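Local coordinates for protein ORF10 (Moritella marina, PDB 6RIW) that probably carries out the chain-extending condensation of polyunsaturated fatty acid synthesis through this ketosynthase and chain length factor piece of a longer multidomain protein, at residues A384-L396 with T408-P420. Numbering follows the deposited sequence.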
ATOM      1  N   ALA A 384     -21.101  -1.129 -20.628  1.00 27.20           N
ATOM      2  CA  ALA A 384     -21.434  -0.428 -21.867  1.00 24.27           C
ATOM      3  C   ALA A 384     -21.127  -1.284 -23.090  1.00 29.06           C
ATOM      4  O   ALA A 384     -21.881  -1.264 -24.074  1.00 27.90           O
ATOM      5  CB  ALA A 384     -20.665   0.887 -21.945  1.00 24.83           C
ATOM      6  N   LEU A 385     -20.007  -2.018 -23.056  1.00 26.93           N
ATOM      7  CA  LEU A 385     -19.655  -2.907 -24.160  1.00 26.82           C
ATOM      8  C   LEU A 385     -20.677  -4.022 -24.325  1.00 31.21           C
ATOM      9  O   LEU A 385     -20.994  -4.417 -25.454  1.00 32.71           O
ATOM     10  CB  LEU A 385     -18.258  -3.497 -23.943  1.00 23.62           C
ATOM     11  CG  LEU A 385     -17.079  -2.583 -24.270  1.00 26.30           C
ATOM     12  CD1 LEU A 385     -15.785  -3.057 -23.550  1.00 24.70           C
ATOM     13  CD2 LEU A 385     -16.861  -2.481 -25.766  1.00 24.77           C
ATOM     14  N   GLY A 386     -21.192  -4.558 -23.216  1.00 28.41           N
ATOM     15  CA  GLY A 386     -22.159  -5.636 -23.311  1.00 29.31           C
ATOM     16  C   GLY A 386     -23.539  -5.182 -23.738  1.00 31.76           C
ATOM     17  O   GLY A 386     -24.239  -5.911 -24.448  1.00 35.88           O
ATOM     18  N   LYS A 387     -23.946  -3.986 -23.329  1.00 29.91           N
ATOM     19  CA  LYS A 387     -25.288  -3.471 -23.582  1.00 34.39           C
ATOM     20  C   LYS A 387     -25.385  -2.561 -24.807  1.00 35.71           C
ATOM     21  O   LYS A 387     -26.502  -2.235 -25.227  1.00 33.12           O
ATOM     22  CB  LYS A 387     -25.790  -2.712 -22.344  1.00 33.17           C
ATOM     23  CG  LYS A 387     -25.899  -3.597 -21.110  1.00 30.67           C
ATOM     24  CD  LYS A 387     -26.518  -2.852 -19.949  1.00 38.46           C
ATOM     25  CE  LYS A 387     -26.845  -3.796 -18.790  1.00 40.15           C
ATOM     26  NZ  LYS A 387     -27.822  -4.848 -19.188  1.00 42.88           N
ATOM     27  N   GLY A 388     -24.261  -2.135 -25.379  1.00 30.79           N
ATOM     28  CA  GLY A 388     -24.316  -1.266 -26.544  1.00 34.71           C
ATOM     29  C   GLY A 388     -24.796   0.147 -26.292  1.00 35.40           C
ATOM     30  O   GLY A 388     -25.225   0.824 -27.237  1.00 30.88           O
ATOM     31  N   LEU A 389     -24.718   0.626 -25.047  1.00 31.58           N
ATOM     32  CA  LEU A 389     -25.122   1.976 -24.673  1.00 28.60           C
ATOM     33  C   LEU A 389     -24.007   2.639 -23.880  1.00 31.89           C
ATOM     34  O   LEU A 389     -23.317   1.979 -23.099  1.00 30.19           O
ATOM     35  CB  LEU A 389     -26.401   1.986 -23.810  1.00 34.12           C
ATOM     36  CG  LEU A 389     -27.713   1.490 -24.409  1.00 37.97           C
ATOM     37  CD1 LEU A 389     -28.754   1.242 -23.313  1.00 34.83           C
ATOM     38  CD2 LEU A 389     -28.220   2.488 -25.436  1.00 31.55           C
ATOM     39  N   ILE A 390     -23.849   3.946 -24.067  1.00 28.23           N
ATOM     40  CA  ILE A 390     -22.841   4.709 -23.332  1.00 27.19           C
ATOM     41  C   ILE A 390     -23.528   5.759 -22.467  1.00 30.42           C
ATOM     42  O   ILE A 390     -24.185   6.670 -22.992  1.00 25.46           O
ATOM     43  CB  ILE A 390     -21.818   5.345 -24.286  1.00 27.57           C
ATOM     44  CG1 ILE A 390     -21.013   4.243 -24.987  1.00 26.95           C
ATOM     45  CG2 ILE A 390     -20.912   6.297 -23.517  1.00 27.68           C
ATOM     46  CD1 ILE A 390     -20.170   4.733 -26.150  1.00 29.35           C
ATOM     47  N   PRO A 391     -23.415   5.665 -21.144  1.00 30.47           N
ATOM     48  CA  PRO A 391     -24.017   6.677 -20.269  1.00 24.55           C
ATOM     49  C   PRO A 391     -23.315   8.024 -20.373  1.00 25.36           C
ATOM     50  O   PRO A 391     -22.173   8.146 -20.824  1.00 26.83           O
ATOM     51  CB  PRO A 391     -23.855   6.084 -18.860  1.00 27.20           C
ATOM     52  CG  PRO A 391     -23.528   4.625 -19.080  1.00 26.36           C
ATOM     53  CD  PRO A 391     -22.833   4.539 -20.397  1.00 24.94           C
ATOM     54  N   ALA A 392     -24.024   9.051 -19.921  1.00 26.22           N
ATOM     55  CA  ALA A 392     -23.516  10.409 -19.920  1.00 28.63           C
ATOM     56  C   ALA A 392     -22.420  10.611 -18.871  1.00 30.40           C
ATOM     57  O   ALA A 392     -22.357   9.921 -17.847  1.00 24.19           O
ATOM     58  CB  ALA A 392     -24.650  11.395 -19.637  1.00 31.18           C
ATOM     59  N   THR A 393     -21.559  11.589 -19.145  1.00 24.53           N
ATOM     60  CA  THR A 393     -20.786  12.270 -18.112  1.00 24.38           C
ATOM     61  C   THR A 393     -21.645  13.429 -17.620  1.00 29.93           C
ATOM     62  O   THR A 393     -22.089  14.253 -18.426  1.00 28.93           O
ATOM     63  CB  THR A 393     -19.457  12.776 -18.671  1.00 25.26           C
ATOM     64  OG1 THR A 393     -18.650  11.669 -19.102  1.00 23.53           O
ATOM     65  CG2 THR A 393     -18.699  13.607 -17.640  1.00 25.19           C
ATOM     66  N   ILE A 394     -21.903  13.484 -16.311  1.00 27.16           N
ATOM     67  CA  ILE A 394     -22.831  14.474 -15.772  1.00 26.40           C
ATOM     68  C   ILE A 394     -22.106  15.786 -15.490  1.00 26.98           C
ATOM     69  O   ILE A 394     -20.877  15.843 -15.398  1.00 25.27           O
ATOM     70  CB  ILE A 394     -23.541  13.947 -14.512  1.00 25.97           C
ATOM     71  CG1 ILE A 394     -22.571  13.835 -13.340  1.00 23.91           C
ATOM     72  CG2 ILE A 394     -24.206  12.608 -14.802  1.00 26.80           C
ATOM     73  CD1 ILE A 394     -23.261  13.628 -12.005  1.00 24.93           C
ATOM     74  N   ASN A 395     -22.896  16.863 -15.355  1.00 25.78           N
ATOM     75  CA  ASN A 395     -22.439  18.210 -14.988  1.00 25.72           C
ATOM     76  C   ASN A 395     -21.516  18.832 -16.023  1.00 29.20           C
ATOM     77  O   ASN A 395     -20.772  19.777 -15.715  1.00 29.81           O
ATOM     78  CB  ASN A 395     -21.750  18.233 -13.621  1.00 26.24           C
ATOM     79  CG  ASN A 395     -22.667  17.780 -12.505  1.00 32.98           C
ATOM     80  OD1 ASN A 395     -22.245  17.064 -11.589  1.00 31.80           O
ATOM     81  ND2 ASN A 395     -23.937  18.174 -12.587  1.00 27.78           N
ATOM     82  N   LEU A 396     -21.547  18.331 -17.247  1.00 30.17           N
ATOM     83  CA  LEU A 396     -20.658  18.793 -18.305  1.00 28.72           C
ATOM     84  C   LEU A 396     -21.471  19.721 -19.204  1.00 29.52           C
ATOM     85  O   LEU A 396     -22.289  19.262 -20.000  1.00 31.99           O
ATOM     86  CB  LEU A 396     -20.095  17.595 -19.059  1.00 29.52           C
ATOM     87  CG  LEU A 396     -19.212  17.835 -20.276  1.00 32.14           C
ATOM     88  CD1 LEU A 396     -17.920  18.466 -19.845  1.00 28.03           C
ATOM     89  CD2 LEU A 396     -18.973  16.511 -20.987  1.00 30.42           C
ATOM     90  N   THR A 408     -13.231  17.536 -28.898  1.00 29.51           N
ATOM     91  CA  THR A 408     -14.096  18.586 -28.372  1.00 29.79           C
ATOM     92  C   THR A 408     -15.307  17.926 -27.731  1.00 32.91           C
ATOM     93  O   THR A 408     -15.429  16.697 -27.708  1.00 31.37           O
ATOM     94  CB  THR A 408     -14.553  19.562 -29.468  1.00 29.99           C
ATOM     95  OG1 THR A 408     -15.395  18.867 -30.396  1.00 33.20           O
ATOM     96  CG2 THR A 408     -13.366  20.162 -30.206  1.00 32.64           C
ATOM     97  N   GLY A 409     -16.238  18.764 -27.262  1.00 31.47           N
ATOM     98  CA  GLY A 409     -17.496  18.281 -26.719  1.00 31.17           C
ATOM     99  C   GLY A 409     -18.284  17.392 -27.661  1.00 32.16           C
ATOM    100  O   GLY A 409     -19.165  16.652 -27.207  1.00 28.66           O
ATOM    101  N   GLU A 410     -17.996  17.441 -28.966  1.00 31.03           N
ATOM    102  CA  GLU A 410     -18.649  16.518 -29.885  1.00 30.53           C
ATOM    103  C   GLU A 410     -18.295  15.062 -29.588  1.00 32.26           C
ATOM    104  O   GLU A 410     -19.049  14.157 -29.968  1.00 30.00           O
ATOM    105  CB  GLU A 410     -18.285  16.863 -31.335  1.00 38.86           C
ATOM    106  CG  GLU A 410     -18.890  15.910 -32.368  1.00 46.10           C
ATOM    107  CD  GLU A 410     -19.262  16.584 -33.677  1.00 57.91           C
ATOM    108  OE1 GLU A 410     -20.468  16.575 -34.029  1.00 60.87           O
ATOM    109  OE2 GLU A 410     -18.346  17.107 -34.353  1.00 59.70           O
ATOM    110  N   GLN A 411     -17.177  14.808 -28.912  1.00 30.83           N
ATOM    111  CA  GLN A 411     -16.796  13.452 -28.540  1.00 29.41           C
ATOM    112  C   GLN A 411     -17.175  13.097 -27.106  1.00 31.41           C
ATOM    113  O   GLN A 411     -16.768  12.036 -26.627  1.00 28.20           O
ATOM    114  CB  GLN A 411     -15.290  13.248 -28.723  1.00 30.36           C
ATOM    115  CG  GLN A 411     -14.859  13.047 -30.156  1.00 31.74           C
ATOM    116  CD  GLN A 411     -14.834  14.359 -30.936  1.00 34.72           C
ATOM    117  OE1 GLN A 411     -14.323  15.373 -30.458  1.00 31.07           O
ATOM    118  NE2 GLN A 411     -15.398  14.337 -32.141  1.00 34.71           N
ATOM    119  N   MET A 412     -17.923  13.950 -26.405  1.00 29.16           N
ATOM    120  CA  MET A 412     -18.223  13.723 -24.989  1.00 28.99           C
ATOM    121  C   MET A 412     -19.724  13.624 -24.739  1.00 28.48           C
ATOM    122  O   MET A 412     -20.390  14.652 -24.523  1.00 33.04           O
ATOM    123  CB  MET A 412     -17.608  14.832 -24.137  1.00 28.10           C
ATOM    124  CG  MET A 412     -16.165  15.156 -24.497  1.00 31.13           C
ATOM    125  SD  MET A 412     -15.570  16.579 -23.579  1.00 31.95           S
ATOM    126  CE  MET A 412     -13.929  16.798 -24.265  1.00 34.24           C
ATOM    127  N   PRO A 413     -20.287  12.419 -24.714  1.00 29.73           N
ATOM    128  CA  PRO A 413     -21.729  12.269 -24.465  1.00 29.63           C
ATOM    129  C   PRO A 413     -22.143  12.869 -23.130  1.00 32.48           C
ATOM    130  O   PRO A 413     -21.523  12.618 -22.093  1.00 29.77           O
ATOM    131  CB  PRO A 413     -21.936  10.748 -24.481  1.00 31.74           C
ATOM    132  CG  PRO A 413     -20.749  10.196 -25.182  1.00 33.33           C
ATOM    133  CD  PRO A 413     -19.613  11.127 -24.922  1.00 30.58           C
ATOM    134  N   THR A 414     -23.207  13.674 -23.172  1.00 27.61           N
ATOM    135  CA  THR A 414     -23.838  14.259 -21.996  1.00 30.23           C
ATOM    136  C   THR A 414     -25.254  13.731 -21.810  1.00 33.22           C
ATOM    137  O   THR A 414     -25.994  14.218 -20.949  1.00 33.67           O
ATOM    138  CB  THR A 414     -23.833  15.781 -22.115  1.00 37.34           C
ATOM    139  OG1 THR A 414     -24.624  16.159 -23.253  1.00 37.53           O
ATOM    140  CG2 THR A 414     -22.405  16.284 -22.306  1.00 32.83           C
ATOM    141  N   THR A 415     -25.632  12.734 -22.601  1.00 31.05           N
ATOM    142  CA  THR A 415     -26.821  11.925 -22.400  1.00 33.33           C
ATOM    143  C   THR A 415     -26.450  10.493 -22.748  1.00 31.46           C
ATOM    144  O   THR A 415     -25.377  10.233 -23.299  1.00 34.14           O
ATOM    145  CB  THR A 415     -27.982  12.411 -23.278  1.00 34.30           C
ATOM    146  OG1 THR A 415     -29.189  11.740 -22.895  1.00 41.57           O
ATOM    147  CG2 THR A 415     -27.684  12.123 -24.740  1.00 30.01           C
ATOM    148  N   THR A 416     -27.349   9.557 -22.452  1.00 31.98           N
ATOM    149  CA  THR A 416     -27.145   8.186 -22.900  1.00 28.92           C
ATOM    150  C   THR A 416     -27.200   8.144 -24.423  1.00 36.49           C
ATOM    151  O   THR A 416     -28.126   8.688 -25.032  1.00 33.62           O
ATOM    152  CB  THR A 416     -28.206   7.257 -22.316  1.00 32.87           C
ATOM    153  OG1 THR A 416     -28.188   7.337 -20.885  1.00 32.21           O
ATOM    154  CG2 THR A 416     -27.939   5.807 -22.744  1.00 27.36           C
ATOM    155  N   VAL A 417     -26.200   7.515 -25.046  1.00 32.86           N
ATOM    156  CA  VAL A 417     -26.147   7.406 -26.496  1.00 31.41           C
ATOM    157  C   VAL A 417     -25.973   5.947 -26.889  1.00 34.44           C
ATOM    158  O   VAL A 417     -25.494   5.110 -26.115  1.00 31.69           O
ATOM    159  CB  VAL A 417     -25.025   8.259 -27.127  1.00 30.40           C
ATOM    160  CG1 VAL A 417     -25.110   9.705 -26.653  1.00 32.30           C
ATOM    161  CG2 VAL A 417     -23.661   7.656 -26.806  1.00 32.77           C
ATOM    162  N   SER A 418     -26.399   5.646 -28.112  1.00 32.88           N
ATOM    163  CA  SER A 418     -26.140   4.342 -28.689  1.00 33.27           C
ATOM    164  C   SER A 418     -24.652   4.210 -28.989  1.00 33.25           C
ATOM    165  O   SER A 418     -23.935   5.203 -29.153  1.00 35.20           O
ATOM    166  CB  SER A 418     -26.963   4.150 -29.965  1.00 34.73           C
ATOM    167  OG  SER A 418     -28.309   3.841 -29.640  1.00 37.41           O
ATOM    168  N   TRP A 419     -24.191   2.968 -29.032  1.00 33.24           N
ATOM    169  CA  TRP A 419     -22.796   2.708 -29.340  1.00 35.42           C
ATOM    170  C   TRP A 419     -22.497   3.177 -30.761  1.00 38.67           C
ATOM    171  O   TRP A 419     -23.233   2.821 -31.692  1.00 40.18           O
ATOM    172  CB  TRP A 419     -22.476   1.221 -29.195  1.00 33.06           C
ATOM    173  CG  TRP A 419     -21.014   0.964 -29.103  1.00 35.89           C
ATOM    174  CD1 TRP A 419     -20.149   0.749 -30.139  1.00 33.80           C
ATOM    175  CD2 TRP A 419     -20.232   0.923 -27.907  1.00 32.56           C
ATOM    176  NE1 TRP A 419     -18.870   0.564 -29.657  1.00 34.26           N
ATOM    177  CE2 TRP A 419     -18.896   0.669 -28.288  1.00 32.50           C
ATOM    178  CE3 TRP A 419     -20.535   1.067 -26.547  1.00 33.30           C
ATOM    179  CZ2 TRP A 419     -17.862   0.552 -27.357  1.00 31.44           C
ATOM    180  CZ3 TRP A 419     -19.509   0.959 -25.621  1.00 31.48           C
ATOM    181  CH2 TRP A 419     -18.189   0.698 -26.030  1.00 31.71           C
ATOM    182  N   PRO A 420     -21.445   3.985 -30.970  1.00 39.12           N
ATOM    183  CA  PRO A 420     -21.116   4.580 -32.272  1.00 36.01           C
ATOM    184  C   PRO A 420     -20.846   3.546 -33.362  1.00 39.70           C
ATOM    185  O   PRO A 420     -20.073   2.623 -33.109  1.00 41.77           O
ATOM    186  CB  PRO A 420     -19.851   5.396 -31.975  1.00 39.82           C
ATOM    187  CG  PRO A 420     -19.305   4.847 -30.685  1.00 34.98           C
ATOM    188  CD  PRO A 420     -20.498   4.386 -29.913  1.00 36.49           C
TER
HETATM  189  O   HOH W   1     -26.666   8.719 -18.918  1.00 26.47           O
HETATM  190  O   HOH W   2     -18.745  12.126 -21.710  1.00 36.06           O
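Ala384 sets its CB at the edge of the Trp419 indole, in the ring plane, at the base of a two-stranded antiparallel ribbon in the ketosynthase domain. The ribbon, strands 389-390 and 417-418, illustrates how a chain leaving a helix can be clasped by a returning segment. Leu385 lays its CD2 methyl obliquely against the far rim of the same indole, 3.5 Å from Trp419 CH2. Gly388, with positive phi, turns the chain out of helix 374-387, and its O receives Trp419 N in a bent bond (138° at the hydrogen) from above the carbonyl plane. Leu389 and Ser418 are the non-hydrogen-bonded pair, their side chains on one face of the ribbon. Ile390 and Val417 form the hydrogen-bonded pair, with Ile390 N to Val417 O at 2.9 Å and nearly straight, and Val417 N returning to Ile390 O. With Ile390 CG1 anti to the carbonyl carbon (chi1 -66°), that atom sits 3.6 Å from Trp419 CE3, and the extended chi2 carries CD1 over one face of the six-membered ring, 4.1 Å from its centroid, a CH-pi contact; Pro420 CD lies over that same face, and the indole NE1 is hydrogen-bonded to Asp326 OD2. Were Trp419 an alanine, Ile390 CD1 and Leu385 CD2 would probably face a gap and Asp326 would lose its indole donor. Beyond the strands, a water joins Ala392 N to Thr416 OG1, while Thr393 N binds Pro413 O at 3.1 Å. Thr393 OG1, also bonded to Ser361, reaches that carbonyl through a second water. Leu396, its CG anti to the backbone N (chi1 176°), finishes the contact by setting CD2 3.8 Å from Met412 CB and 3.7 Å from Thr414 CG2.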